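Local atomic coordinates of Rab5 protein, putative (Plasmodium falciparum, PDB entry 3CLV), a protein that is a Ras-like small G protein, probably of the Rab family, with a P-loop fold and a guanine-nucleotide pocket that here holds GDP. Residues V122-S127 against I150-N155. Numbering follows the deposited sequence.
Sequences VVFDIS and IILVAN. With GDP (guanosine-5'-diphosphate), chain D.
Val122 to Asp125 pair in parallel with Leu152 to Asn155, the two strand axes 4.6 Å apart at 19°; five backbone hydrogen bonds join the segments, the first from Val122 N to Ile151 O (2.9 Å), the last from Ile126 N, just past the strand end, to Asn155 O (3.1 Å). On one face Phe124 takes chi1 73°, its CG between the backbone N and the carbonyl carbon, which swings the ring across the neighbouring strand. Ala154 is small enough to lie against one ring face, its CA making a CH-pi contact offset toward the rim, and its CB meets Phe124 CZ at 3.5 Å and Ile126 CG2 at 3.6 Å. Leu152 CD1 reaches Phe124 CD1 obliquely at 3.9 Å. On the other face the beta-branched Val123 and Val153 lie side by side, and Val123 CG1 packs on Asn155 CB at 3.8 Å. Asn155 opens the NKxD motif of Ras-family proteins, whose Asp158 is hydrogen-bonded to GDP; its ND2 lies 3.3 Å from GDP N7, and its amide is fixed by Thr183, Ala185 and Val18. In this beta-alpha-beta unit helix 129-145 packs on Val122 and Phe124, helix 166-175 touches Phe124 and Leu152, and strand 8-13 lies beside 119-125, strand 179-183 beside 149-155.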
loop_
_atom_site.group_PDB
_atom_site.type_symbol
_atom_site.label_atom_id
_atom_site.label_comp_id
_atom_site.label_asym_id
_atom_site.label_seq_id
_atom_site.Cartn_x
_atom_site.Cartn_y
_atom_site.Cartn_z
ATOM N N VAL A 122 8.886 12.493 -7.282
ATOM C CA VAL A 122 9.931 11.928 -8.143
ATOM C C VAL A 122 11.157 12.834 -8.083
ATOM O O VAL A 122 11.121 13.985 -8.551
ATOM C CB VAL A 122 9.469 11.726 -9.616
ATOM C CG1 VAL A 122 10.534 10.938 -10.385
ATOM C CG2 VAL A 122 8.144 10.975 -9.673
ATOM N N VAL A 123 12.227 12.317 -7.490
ATOM C CA VAL A 123 13.391 13.124 -7.135
ATOM C C VAL A 123 14.548 12.819 -8.093
ATOM O O VAL A 123 14.763 11.684 -8.466
ATOM C CB VAL A 123 13.851 12.809 -5.662
ATOM C CG1 VAL A 123 15.025 13.702 -5.240
ATOM C CG2 VAL A 123 12.681 12.944 -4.706
ATOM N N PHE A 124 15.281 13.851 -8.491
ATOM C CA PHE A 124 16.547 13.652 -9.194
ATOM C C PHE A 124 17.600 14.581 -8.585
ATOM O O PHE A 124 17.285 15.441 -7.746
ATOM C CB PHE A 124 16.381 13.827 -10.719
ATOM C CG PHE A 124 16.179 15.272 -11.157
ATOM C CD1 PHE A 124 14.906 15.843 -11.150
ATOM C CD2 PHE A 124 17.259 16.043 -11.578
ATOM C CE1 PHE A 124 14.707 17.171 -11.527
ATOM C CE2 PHE A 124 17.077 17.387 -11.957
ATOM C CZ PHE A 124 15.794 17.945 -11.935
ATOM N N ASP A 125 18.847 14.366 -8.992
ATOM C CA ASP A 125 20.009 15.095 -8.487
ATOM C C ASP A 125 20.445 16.002 -9.639
ATOM O O ASP A 125 20.740 15.529 -10.743
ATOM C CB ASP A 125 21.090 14.055 -8.100
ATOM C CG ASP A 125 22.444 14.666 -7.738
ATOM O OD1 ASP A 125 22.638 15.907 -7.806
ATOM O OD2 ASP A 125 23.342 13.848 -7.403
ATOM N N ILE A 126 20.457 17.305 -9.383
ATOM C CA ILE A 126 20.797 18.297 -10.418
ATOM C C ILE A 126 22.213 18.126 -10.994
ATOM O O ILE A 126 22.495 18.593 -12.105
ATOM C CB ILE A 126 20.533 19.770 -9.974
ATOM C CG1 ILE A 126 21.255 20.127 -8.671
ATOM C CG2 ILE A 126 19.036 20.036 -9.838
ATOM C CD1 ILE A 126 22.681 20.654 -8.870
ATOM N N SER A 127 23.079 17.443 -10.237
ATOM C CA SER A 127 24.483 17.238 -10.616
ATOM C C SER A 127 24.719 15.942 -11.384
ATOM O O SER A 127 25.845 15.638 -11.793
ATOM C CB SER A 127 25.385 17.291 -9.379
ATOM O OG SER A 127 25.167 16.178 -8.516
ATOM N N ILE A 150 1.701 14.482 -9.017
ATOM C CA ILE A 150 3.142 14.248 -9.180
ATOM C C ILE A 150 3.909 15.554 -8.996
ATOM O O ILE A 150 3.584 16.573 -9.620
ATOM C CB ILE A 150 3.492 13.640 -10.554
ATOM C CG1 ILE A 150 2.750 12.310 -10.772
ATOM C CG2 ILE A 150 5.012 13.459 -10.698
ATOM C CD1 ILE A 150 2.711 11.901 -12.245
ATOM N N ILE A 151 4.913 15.500 -8.126
ATOM C CA ILE A 151 5.868 16.581 -7.957
ATOM C C ILE A 151 7.277 16.102 -8.329
ATOM O O ILE A 151 7.780 15.089 -7.801
ATOM C CB ILE A 151 5.776 17.246 -6.559
ATOM C CG1 ILE A 151 6.703 18.470 -6.463
ATOM C CG2 ILE A 151 5.996 16.220 -5.395
ATOM C CD1 ILE A 151 6.170 19.502 -5.422
ATOM N N LEU A 152 7.880 16.816 -9.276
ATOM C CA LEU A 152 9.224 16.506 -9.723
ATOM C C LEU A 152 10.147 17.355 -8.870
ATOM O O LEU A 152 9.956 18.571 -8.759
ATOM C CB LEU A 152 9.381 16.802 -11.217
ATOM C CG LEU A 152 10.767 16.621 -11.828
ATOM C CD1 LEU A 152 11.149 15.126 -11.829
ATOM C CD2 LEU A 152 10.772 17.174 -13.263
ATOM N N VAL A 153 11.122 16.708 -8.228
ATOM C CA VAL A 153 11.980 17.410 -7.261
ATOM C C VAL A 153 13.418 17.430 -7.765
ATOM O O VAL A 153 14.025 16.376 -8.011
ATOM C CB VAL A 153 11.913 16.795 -5.821
ATOM C CG1 VAL A 153 12.944 17.459 -4.859
ATOM C CG2 VAL A 153 10.507 16.894 -5.242
ATOM N N ALA A 154 13.946 18.645 -7.934
ATOM C CA ALA A 154 15.342 18.850 -8.304
ATOM C C ALA A 154 16.143 19.031 -7.023
ATOM O O ALA A 154 16.221 20.140 -6.478
ATOM C CB ALA A 154 15.483 20.074 -9.217
ATOM N N ASN A 155 16.705 17.935 -6.512
ATOM C CA ASN A 155 17.457 17.993 -5.264
ATOM C C ASN A 155 18.961 18.297 -5.468
ATOM O O ASN A 155 19.508 18.090 -6.556
ATOM C CB ASN A 155 17.245 16.711 -4.437
ATOM C CG ASN A 155 17.726 16.846 -2.988
ATOM O OD1 ASN A 155 17.401 17.809 -2.292
ATOM N ND2 ASN A 155 18.453 15.831 -2.514
HETATM P PB GDP D . 18.809 8.121 -1.596
HETATM O O1B GDP D . 17.963 7.805 -0.404
HETATM O O2B GDP D . 19.549 6.893 -2.074
HETATM O O3B GDP D . 18.015 8.682 -2.748
HETATM O O3A GDP D . 19.897 9.271 -1.243
HETATM P PA GDP D . 20.525 9.572 0.224
HETATM O O1A GDP D . 21.120 8.304 0.815
HETATM O O2A GDP D . 19.590 10.308 1.132
HETATM O "O5'" GDP D . 21.740 10.549 -0.171
HETATM C "C5'" GDP D . 22.825 10.122 -1.003
HETATM C "C4'" GDP D . 24.016 11.053 -0.743
HETATM O "O4'" GDP D . 23.724 12.374 -1.206
HETATM C "C3'" GDP D . 24.414 11.200 0.723
HETATM O "O3'" GDP D . 25.843 11.307 0.714
HETATM C "C2'" GDP D . 23.812 12.538 1.161
HETATM O "O2'" GDP D . 24.531 13.196 2.214
HETATM C "C1'" GDP D . 23.900 13.320 -0.141
HETATM N N9 GDP D . 22.823 14.307 -0.266
HETATM C C8 GDP D . 21.499 14.068 -0.146
HETATM N N7 GDP D . 20.803 15.206 -0.332
HETATM C C5 GDP D . 21.697 16.187 -0.593
HETATM C C6 GDP D . 21.638 17.638 -0.892
HETATM O O6 GDP D . 20.528 18.221 -0.950
HETATM N N1 GDP D . 22.811 18.292 -1.104
HETATM C C2 GDP D . 24.022 17.678 -1.061
HETATM N N2 GDP D . 25.139 18.414 -1.296
HETATM N N3 GDP D . 24.157 16.345 -0.772
HETATM C C4 GDP D . 23.039 15.581 -0.547
#